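Local coordinates for beta-lactamase-like protein (Koribacter versatilis, PDB 6B9V), which is a diphosphatase of the PhnP family that cleaves reactive FAD photoproducts, with a two-manganese centre in a metallo-beta-lactamase fold, at residues A73-H78 / P105-E110; D82-L87 / H118-I123; H139-E144 / F153-V158. One frame throughout, in Å; residues are numbered along the deposited sequence.

Interaction 1: A73-H78 / P105-E110; sequences AIVYTH and PLYANE. With MN (manganese (II) ion), chain D.
Tyr107 is gripped by strand 73-75 and the residue after it through two backbone bonds. Its N donates to Ile74 O at 2.7 Å, and its O accepts from Tyr76 N at 2.9 Å. A third bond, Ile74 N to Pro105 O (3.0 Å), completes the parallel pairing. With CG beside its own backbone N (chi1 -69°), the Tyr107 ring reaches along the strand pair toward Ala73. Its CD1 edge faces Ile74 O in the ring plane, and CE1 reaches Ala73 CB at 4.1 Å. Tyr76 also turns a ring edge to a backbone oxygen: its CD1 lies 3.7 Å from Tyr107 O, in the ring plane, while its CB rests against Ala108 CB. The Tyr76 hydroxyl is hydrogen-bonded to Thr55 OG1. Leu106 and Ile74 run alongside each other on one face of the sheet, with Leu106 CD2 3.7 Å from Ile74 CD1. Beyond the paired strands, a water bridges Tyr76 O and Asn109 N. His78 NE2 binds manganese at 2.2 Å with His80, His160 and Asp178. The pair lies inside a mixed sheet, with strand 49-53 beyond 73-75 and strand 136-140 beyond 104-108. Strand 146-148 packs on the face bearing Val75 and Tyr107.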
loop_
_atom_site.group_PDB
_atom_site.type_symbol
_atom_site.label_atom_id
_atom_site.label_comp_id
_atom_site.label_asym_id
_atom_site.label_seq_id
_atom_site.Cartn_x
_atom_site.Cartn_y
_atom_site.Cartn_z
ATOM N N ALA A 73 -0.906 -20.073 2.511
ATOM C CA ALA A 73 0.507 -19.905 2.780
ATOM C C ALA A 73 1.015 -18.697 2.008
ATOM O O ALA A 73 0.489 -18.361 0.943
ATOM C CB ALA A 73 1.289 -21.179 2.397
ATOM N N ILE A 74 2.023 -18.032 2.568
ATOM C CA ILE A 74 2.704 -16.941 1.884
ATOM C C ILE A 74 4.180 -17.287 1.738
ATOM O O ILE A 74 4.831 -17.719 2.696
ATOM C CB ILE A 74 2.551 -15.605 2.647
ATOM C CG1 ILE A 74 1.063 -15.262 2.792
ATOM C CG2 ILE A 74 3.346 -14.482 1.942
ATOM C CD1 ILE A 74 0.769 -14.066 3.656
ATOM N N VAL A 75 4.700 -17.108 0.534
ATOM C CA VAL A 75 6.093 -17.424 0.236
ATOM C C VAL A 75 6.806 -16.160 -0.253
ATOM O O VAL A 75 6.284 -15.473 -1.128
ATOM C CB VAL A 75 6.192 -18.532 -0.836
ATOM C CG1 VAL A 75 7.652 -18.842 -1.151
ATOM C CG2 VAL A 75 5.498 -19.798 -0.352
ATOM N N TYR A 76 7.980 -15.854 0.301
ATOM C CA TYR A 76 8.715 -14.651 -0.094
ATOM C C TYR A 76 9.918 -14.908 -1.003
ATOM O O TYR A 76 10.707 -15.827 -0.754
ATOM C CB TYR A 76 9.196 -13.894 1.151
ATOM C CG TYR A 76 8.055 -13.176 1.845
ATOM C CD1 TYR A 76 7.357 -13.786 2.880
ATOM C CD2 TYR A 76 7.666 -11.908 1.446
ATOM C CE1 TYR A 76 6.295 -13.139 3.516
ATOM C CE2 TYR A 76 6.609 -11.256 2.061
ATOM C CZ TYR A 76 5.935 -11.873 3.112
ATOM O OH TYR A 76 4.875 -11.234 3.736
ATOM N N THR A 77 10.071 -14.067 -2.029
ATOM C CA THR A 77 11.294 -14.085 -2.846
ATOM C C THR A 77 12.464 -13.376 -2.132
ATOM O O THR A 77 13.600 -13.878 -2.129
ATOM C CB THR A 77 11.065 -13.418 -4.226
ATOM O OG1 THR A 77 10.645 -12.061 -4.037
ATOM C CG2 THR A 77 10.014 -14.177 -5.034
ATOM N N HIS A 78 12.182 -12.214 -1.527
ATOM C CA HIS A 78 13.193 -11.429 -0.820
ATOM C C HIS A 78 12.528 -10.284 -0.065
ATOM O O HIS A 78 11.302 -10.146 -0.098
ATOM C CB HIS A 78 14.286 -10.875 -1.771
ATOM C CG HIS A 78 13.801 -9.864 -2.770
ATOM N ND1 HIS A 78 12.730 -10.095 -3.616
ATOM C CD2 HIS A 78 14.278 -8.641 -3.118
ATOM C CE1 HIS A 78 12.560 -9.060 -4.411
ATOM N NE2 HIS A 78 13.484 -8.158 -4.130
ATOM N N PRO A 105 0.925 -19.324 7.716
ATOM C CA PRO A 105 2.368 -19.559 7.648
ATOM C C PRO A 105 3.063 -18.698 6.578
ATOM O O PRO A 105 2.591 -18.601 5.448
ATOM C CB PRO A 105 2.460 -21.049 7.310
ATOM C CG PRO A 105 1.219 -21.322 6.517
ATOM C CD PRO A 105 0.154 -20.363 7.008
ATOM N N LEU A 106 4.166 -18.064 6.965
ATOM C CA LEU A 106 5.015 -17.306 6.054
ATOM C C LEU A 106 6.309 -18.065 5.823
ATOM O O LEU A 106 6.899 -18.572 6.759
ATOM C CB LEU A 106 5.345 -15.926 6.612
ATOM C CG LEU A 106 4.269 -15.079 7.277
ATOM C CD1 LEU A 106 4.895 -13.747 7.658
ATOM C CD2 LEU A 106 3.068 -14.879 6.372
ATOM N N TYR A 107 6.765 -18.126 4.586
ATOM C CA TYR A 107 7.990 -18.850 4.287
ATOM C C TYR A 107 9.018 -17.877 3.739
ATOM O O TYR A 107 8.742 -17.176 2.771
ATOM C CB TYR A 107 7.707 -19.982 3.293
ATOM C CG TYR A 107 6.878 -21.089 3.902
ATOM C CD1 TYR A 107 5.490 -20.995 3.965
ATOM C CD2 TYR A 107 7.484 -22.220 4.435
ATOM C CE1 TYR A 107 4.727 -22.013 4.545
ATOM C CE2 TYR A 107 6.733 -23.236 5.013
ATOM C CZ TYR A 107 5.353 -23.125 5.063
ATOM O OH TYR A 107 4.598 -24.128 5.640
ATOM N N ALA A 108 10.194 -17.827 4.352
ATOM C CA ALA A 108 11.217 -16.898 3.871
ATOM C C ALA A 108 12.608 -17.385 4.207
ATOM O O ALA A 108 12.791 -18.142 5.169
ATOM C CB ALA A 108 10.986 -15.494 4.464
ATOM N N ASN A 109 13.599 -16.970 3.421
ATOM C CA ASN A 109 14.977 -17.275 3.789
ATOM C C ASN A 109 15.393 -16.385 4.956
ATOM O O ASN A 109 14.636 -15.497 5.362
ATOM C CB ASN A 109 15.939 -17.135 2.590
ATOM C CG ASN A 109 16.011 -15.725 2.024
ATOM O OD1 ASN A 109 15.618 -14.749 2.662
ATOM N ND2 ASN A 109 16.536 -15.614 0.808
ATOM N N GLU A 110 16.584 -16.618 5.496
ATOM C CA GLU A 110 17.000 -15.920 6.711
ATOM C C GLU A 110 17.081 -14.390 6.536
ATOM O O GLU A 110 16.688 -13.644 7.439
ATOM C CB GLU A 110 18.344 -16.468 7.196
ATOM C CG GLU A 110 18.775 -15.975 8.572
ATOM C CD GLU A 110 19.293 -14.539 8.556
ATOM O OE1 GLU A 110 19.959 -14.153 7.565
ATOM O OE2 GLU A 110 19.010 -13.795 9.523
HETATM MN MN MN D . 14.280 -6.321 -5.148
HETATM O O HOH W 1 12.843 -15.349 1.139
#

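Interaction 2: D82-L87 / H118-I123; sequences DHILGL and HVFKYI. With MN (manganese (II) ion), chain C.
Leu87 and Phe120 make the main contact, a CH-pi interaction. Leu87 CB sits over one face of the ring, 4.2 Å from its centroid and 23° off the normal. Leu87 CG stands opposite the backbone N (chi1 179°), a setting from which CD2 reaches Phe120 CD2 at 3.9 Å. Val119 CG1, from the same segment as the ring, lies over the opposite face, so the phenyl group is sandwiched. Backbone oxygens meet the far end of the ring. Leu85 O lies near the ring plane, 3.7 Å from Phe120 CZ. Ile84 O is 3.5 Å from Phe120 CE2 and also accepts the Leu87 N bond of a type I turn. Looser apolar contacts surround this centre: Ile84 CD1 meets Val119 CG2, and Ile123 CD1 crosses to Leu87 CG at 4.2 Å. Asp82 OD2 and His83 NE2 each bind manganese at 2.2 Å, with Asp178 and His231. The second subunit packs close by, its Ile123 on Val119 and its Asp88 on Leu85. No hydrogen bond joins the segments. Their cohesion is thus mainly hydrophobic, and the turn that follows the metal-binding residues is held to the end of helix 110-119 and the residues just beyond it by aliphatic and aromatic packing.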
loop_
_atom_site.group_PDB
_atom_site.type_symbol
_atom_site.label_atom_id
_atom_site.label_comp_id
_atom_site.label_asym_id
_atom_site.label_seq_id
_atom_site.Cartn_x
_atom_site.Cartn_y
_atom_site.Cartn_z
ATOM N N ASP A 82 8.958 -3.319 -2.003
ATOM C CA ASP A 82 7.900 -3.588 -2.964
ATOM C C ASP A 82 7.405 -5.040 -2.904
ATOM O O ASP A 82 6.419 -5.376 -3.577
ATOM C CB ASP A 82 8.333 -3.219 -4.408
ATOM C CG ASP A 82 9.694 -3.803 -4.819
ATOM O OD1 ASP A 82 10.663 -3.766 -4.037
ATOM O OD2 ASP A 82 9.784 -4.264 -5.974
ATOM N N HIS A 83 8.042 -5.866 -2.073
ATOM C CA HIS A 83 7.672 -7.278 -1.933
ATOM C C HIS A 83 7.155 -7.629 -0.533
ATOM O O HIS A 83 6.659 -8.731 -0.319
ATOM C CB HIS A 83 8.883 -8.165 -2.286
ATOM C CG HIS A 83 9.385 -7.938 -3.679
ATOM N ND1 HIS A 83 9.037 -8.757 -4.735
ATOM C CD2 HIS A 83 10.134 -6.938 -4.208
ATOM C CE1 HIS A 83 9.575 -8.286 -5.847
ATOM N NE2 HIS A 83 10.257 -7.194 -5.552
ATOM N N ILE A 84 7.274 -6.703 0.415
ATOM C CA ILE A 84 6.880 -7.012 1.804
ATOM C C ILE A 84 5.901 -6.026 2.449
ATOM O O ILE A 84 5.202 -6.413 3.392
ATOM C CB ILE A 84 8.111 -7.122 2.762
ATOM C CG1 ILE A 84 8.777 -5.759 2.994
ATOM C CG2 ILE A 84 9.112 -8.173 2.258
ATOM C CD1 ILE A 84 9.725 -5.720 4.199
ATOM N N LEU A 85 5.817 -4.780 1.972
ATOM C CA LEU A 85 5.056 -3.790 2.777
ATOM C C LEU A 85 3.558 -4.109 2.960
ATOM O O LEU A 85 2.920 -3.579 3.887
ATOM C CB LEU A 85 5.201 -2.383 2.185
ATOM C CG LEU A 85 6.519 -1.695 2.549
ATOM C CD1 LEU A 85 6.612 -0.289 1.965
ATOM C CD2 LEU A 85 6.775 -1.680 4.068
ATOM N N GLY A 86 3.000 -4.986 2.126
ATOM C CA GLY A 86 1.583 -5.347 2.232
ATOM C C GLY A 86 1.204 -6.336 3.338
ATOM O O GLY A 86 0.008 -6.699 3.539
ATOM N N LEU A 87 2.219 -6.778 4.075
ATOM C CA LEU A 87 1.967 -7.782 5.109
ATOM C C LEU A 87 1.005 -7.200 6.152
ATOM O O LEU A 87 0.164 -7.915 6.704
ATOM C CB LEU A 87 3.273 -8.250 5.767
ATOM C CG LEU A 87 3.088 -9.292 6.876
ATOM C CD1 LEU A 87 2.440 -10.555 6.313
ATOM C CD2 LEU A 87 4.426 -9.630 7.552
ATOM N N HIS A 118 12.072 -7.289 11.651
ATOM C CA HIS A 118 12.474 -5.940 12.044
ATOM C C HIS A 118 11.393 -4.906 11.701
ATOM O O HIS A 118 10.912 -4.170 12.572
ATOM C CB HIS A 118 13.803 -5.573 11.377
ATOM C CG HIS A 118 14.220 -4.156 11.606
ATOM N ND1 HIS A 118 14.882 -3.750 12.743
ATOM C CD2 HIS A 118 14.064 -3.047 10.844
ATOM C CE1 HIS A 118 15.124 -2.453 12.670
ATOM N NE2 HIS A 118 14.638 -2.003 11.527
ATOM N N VAL A 119 11.004 -4.868 10.430
ATOM C CA VAL A 119 10.031 -3.904 9.937
ATOM C C VAL A 119 8.671 -4.093 10.597
ATOM O O VAL A 119 8.011 -3.120 10.957
ATOM C CB VAL A 119 9.862 -4.001 8.408
ATOM C CG1 VAL A 119 8.683 -3.154 7.933
ATOM C CG2 VAL A 119 11.142 -3.572 7.695
ATOM N N PHE A 120 8.252 -5.343 10.755
ATOM C CA PHE A 120 6.928 -5.625 11.295
ATOM C C PHE A 120 7.042 -6.200 12.690
ATOM O O PHE A 120 6.317 -7.125 13.052
ATOM C CB PHE A 120 6.154 -6.575 10.381
ATOM C CG PHE A 120 5.749 -5.948 9.075
ATOM C CD1 PHE A 120 4.740 -4.991 9.037
ATOM C CD2 PHE A 120 6.388 -6.295 7.896
ATOM C CE1 PHE A 120 4.367 -4.399 7.843
ATOM C CE2 PHE A 120 6.020 -5.707 6.696
ATOM C CZ PHE A 120 5.007 -4.761 6.668
ATOM N N LYS A 121 7.951 -5.627 13.471
ATOM C CA LYS A 121 8.136 -6.021 14.864
ATOM C C LYS A 121 6.837 -5.939 15.681
ATOM O O LYS A 121 6.654 -6.694 16.638
ATOM C CB LYS A 121 9.218 -5.156 15.508
ATOM C CG LYS A 121 9.828 -5.761 16.751
ATOM C CD LYS A 121 10.689 -4.746 17.477
ATOM C CE LYS A 121 11.350 -5.361 18.700
ATOM N NZ LYS A 121 12.132 -4.346 19.467
ATOM N N TYR A 122 5.937 -5.032 15.298
ATOM C CA TYR A 122 4.655 -4.884 15.991
ATOM C C TYR A 122 3.689 -6.027 15.669
ATOM O O TYR A 122 2.710 -6.232 16.383
ATOM C CB TYR A 122 4.002 -3.534 15.651
ATOM C CG TYR A 122 3.555 -3.390 14.210
ATOM C CD1 TYR A 122 2.258 -3.708 13.827
ATOM C CD2 TYR A 122 4.433 -2.933 13.234
ATOM C CE1 TYR A 122 1.851 -3.577 12.501
ATOM C CE2 TYR A 122 4.036 -2.798 11.914
ATOM C CZ TYR A 122 2.748 -3.121 11.554
ATOM O OH TYR A 122 2.362 -2.982 10.244
ATOM N N ILE A 123 3.958 -6.766 14.596
ATOM C CA ILE A 123 3.125 -7.913 14.238
ATOM C C ILE A 123 3.585 -9.163 14.981
ATOM O O ILE A 123 2.771 -9.960 15.448
ATOM C CB ILE A 123 3.145 -8.188 12.718
ATOM C CG1 ILE A 123 2.402 -7.084 11.965
ATOM C CG2 ILE A 123 2.518 -9.546 12.392
ATOM C CD1 ILE A 123 2.240 -7.360 10.478
HETATM MN MN MN C . 11.259 -5.703 -6.789
#

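Interaction 3: H139-E144 / F153-V158; sequences HRVHHE and FIPVPV
His143 O and Pro155 O are bridged by one water, which donates to both; its distance to His143 O is 2.6 Å. No direct hydrogen bond crosses the contact. Pro155 has no N-H to offer, and its ring fits instead among three successive carbonyl oxygens of the facing loop. Pro155 CG comes within 3.2 Å of His142 O, while Pro155 CD lies 3.3 Å from Glu144 O and 3.6 Å from His143 O. The loop therefore wraps around the CG-CD side of the proline ring. Val141 adds the apolar part: CG1 extends away from the backbone N (chi1 -178°) and meets Pro155 CG at 3.7 Å. Farther along, the imidazole of His143 crosses Pro157 obliquely, with NE2 3.5 Å from Pro157 CG. The contact thus runs from buried Val141 and Pro155 to the solvent-exposed His143. The arrangement joins the two sheets of the metallo-beta-lactamase fold at one margin. Segment 139-144 leaves strand 136-140, an outermost strand of the first sheet, and strand 151-160 belongs to the second. Tyr166 of the neighbouring strand 163-170 touches Val141 and Pro155 and meets the His143 ring edge-to-face. Ile146 of strand 146-148 also packs on Val141.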
loop_
_atom_site.group_PDB
_atom_site.type_symbol
_atom_site.label_atom_id
_atom_site.label_comp_id
_atom_site.label_asym_id
_atom_site.label_seq_id
_atom_site.Cartn_x
_atom_site.Cartn_y
_atom_site.Cartn_z
ATOM N N HIS A 139 8.375 -19.524 8.929
ATOM C CA HIS A 139 9.049 -20.763 8.578
ATOM C C HIS A 139 10.264 -20.458 7.687
ATOM O O HIS A 139 10.171 -19.698 6.700
ATOM C CB HIS A 139 8.096 -21.722 7.854
ATOM C CG HIS A 139 6.893 -22.120 8.656
ATOM N ND1 HIS A 139 6.805 -23.326 9.317
ATOM C CD2 HIS A 139 5.723 -21.479 8.888
ATOM C CE1 HIS A 139 5.636 -23.408 9.929
ATOM N NE2 HIS A 139 4.960 -22.299 9.687
ATOM N N ARG A 140 11.399 -21.058 8.030
ATOM C CA ARG A 140 12.650 -20.793 7.322
ATOM C C ARG A 140 12.789 -21.584 6.021
ATOM O O ARG A 140 12.621 -22.801 5.994
ATOM C CB ARG A 140 13.843 -21.095 8.230
ATOM C CG ARG A 140 15.208 -20.963 7.554
ATOM C CD ARG A 140 15.607 -19.505 7.368
ATOM N NE ARG A 140 15.542 -18.762 8.624
ATOM C CZ ARG A 140 16.551 -18.648 9.481
ATOM N NH1 ARG A 140 17.714 -19.229 9.224
ATOM N NH2 ARG A 140 16.398 -17.953 10.597
ATOM N N VAL A 141 13.113 -20.877 4.945
ATOM C CA VAL A 141 13.385 -21.497 3.658
ATOM C C VAL A 141 14.891 -21.576 3.404
ATOM O O VAL A 141 15.588 -20.563 3.449
ATOM C CB VAL A 141 12.745 -20.713 2.494
ATOM C CG1 VAL A 141 13.011 -21.413 1.167
ATOM C CG2 VAL A 141 11.242 -20.529 2.710
ATOM N N HIS A 142 15.392 -22.777 3.141
ATOM C CA HIS A 142 16.719 -22.906 2.568
ATOM C C HIS A 142 16.563 -23.511 1.184
ATOM O O HIS A 142 15.566 -23.264 0.510
ATOM C CB HIS A 142 17.640 -23.752 3.446
ATOM C CG HIS A 142 19.086 -23.383 3.321
ATOM N ND1 HIS A 142 20.027 -24.220 2.753
ATOM C CD2 HIS A 142 19.755 -22.257 3.670
ATOM C CE1 HIS A 142 21.206 -23.632 2.770
ATOM N NE2 HIS A 142 21.070 -22.437 3.322
ATOM N N HIS A 143 17.525 -24.312 0.756
ATOM C CA HIS A 143 17.505 -24.803 -0.614
ATOM C C HIS A 143 16.584 -26.009 -0.800
ATOM O O HIS A 143 16.210 -26.343 -1.924
ATOM C CB HIS A 143 18.928 -25.130 -1.069
ATOM C CG HIS A 143 19.726 -23.919 -1.449
ATOM N ND1 HIS A 143 19.717 -22.758 -0.708
ATOM C CD2 HIS A 143 20.549 -23.686 -2.499
ATOM C CE1 HIS A 143 20.506 -21.864 -1.278
ATOM N NE2 HIS A 143 21.024 -22.403 -2.367
ATOM N N GLU A 144 16.200 -26.649 0.296
ATOM C CA GLU A 144 15.276 -27.778 0.219
ATOM C C GLU A 144 13.880 -27.320 -0.204
ATOM O O GLU A 144 13.504 -26.171 0.023
ATOM C CB GLU A 144 15.211 -28.505 1.564
ATOM C CG GLU A 144 16.571 -28.882 2.137
ATOM C CD GLU A 144 16.936 -30.319 1.838
ATOM O OE1 GLU A 144 16.219 -30.952 1.032
ATOM O OE2 GLU A 144 17.934 -30.817 2.404
ATOM N N PHE A 153 7.269 -26.661 -3.649
ATOM C CA PHE A 153 7.789 -25.396 -4.146
ATOM C C PHE A 153 9.304 -25.390 -3.977
ATOM O O PHE A 153 9.815 -25.343 -2.864
ATOM C CB PHE A 153 7.159 -24.215 -3.399
ATOM C CG PHE A 153 5.778 -23.865 -3.870
ATOM C CD1 PHE A 153 4.713 -24.717 -3.641
ATOM C CD2 PHE A 153 5.540 -22.662 -4.519
ATOM C CE1 PHE A 153 3.431 -24.382 -4.073
ATOM C CE2 PHE A 153 4.266 -22.327 -4.958
ATOM C CZ PHE A 153 3.212 -23.190 -4.733
ATOM N N ILE A 154 10.022 -25.451 -5.086
ATOM C CA ILE A 154 11.476 -25.584 -5.061
ATOM C C ILE A 154 12.111 -24.203 -5.136
ATOM O O ILE A 154 11.868 -23.477 -6.088
ATOM C CB ILE A 154 11.969 -26.450 -6.240
ATOM C CG1 ILE A 154 11.166 -27.754 -6.302
ATOM C CG2 ILE A 154 13.462 -26.729 -6.118
ATOM C CD1 ILE A 154 11.237 -28.445 -7.637
ATOM N N PRO A 155 12.911 -23.832 -4.127
ATOM C CA PRO A 155 13.627 -22.552 -4.200
ATOM C C PRO A 155 14.703 -22.610 -5.285
ATOM O O PRO A 155 15.444 -23.592 -5.382
ATOM C CB PRO A 155 14.256 -22.406 -2.805
ATOM C CG PRO A 155 13.533 -23.419 -1.932
ATOM C CD PRO A 155 13.180 -24.541 -2.864
ATOM N N VAL A 156 14.762 -21.560 -6.089
ATOM C CA VAL A 156 15.715 -21.447 -7.178
ATOM C C VAL A 156 16.572 -20.219 -6.936
ATOM O O VAL A 156 16.086 -19.100 -7.058
ATOM C CB VAL A 156 15.009 -21.322 -8.541
ATOM C CG1 VAL A 156 16.048 -21.189 -9.679
ATOM C CG2 VAL A 156 14.097 -22.520 -8.772
ATOM N N PRO A 157 17.835 -20.421 -6.555
ATOM C CA PRO A 157 18.673 -19.250 -6.276
ATOM C C PRO A 157 18.862 -18.381 -7.508
ATOM O O PRO A 157 19.181 -18.908 -8.574
ATOM C CB PRO A 157 20.002 -19.862 -5.827
ATOM C CG PRO A 157 19.637 -21.283 -5.352
ATOM C CD PRO A 157 18.511 -21.697 -6.246
ATOM N N VAL A 158 18.638 -17.077 -7.367
ATOM C CA VAL A 158 19.018 -16.127 -8.407
ATOM C C VAL A 158 19.803 -14.974 -7.763
ATOM O O VAL A 158 19.768 -14.797 -6.541
ATOM C CB VAL A 158 17.792 -15.588 -9.195
ATOM C CG1 VAL A 158 17.060 -16.742 -9.908
ATOM C CG2 VAL A 158 16.805 -14.823 -8.296
HETATM O O HOH W 2 16.769 -25.400 -4.306
#

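How the interactions relate
Interactions 1 and 2 are buried, whereas interaction 3 is only partly so and has exposed residues, His142, His143 and Glu144, on the loop side. Interaction 1 is regular strand pairing by backbone bonds. Interaction 2 is irregular packing of apolar side chains on an aromatic ring, and interaction 3 relies on prolines, carbonyl oxygens and a bridging water. The first two meet at the metal centre, where the His78 and His83 rings touch, and each binds a different manganese. They are also joined along the chain: strand 73-75 is followed by helix 81-84, and strand 104-108 by helix 110-119. Interactions 1 and 3 both reach the first sheet, but 153-158 belongs to the second. Interactions 2 and 3 do not touch.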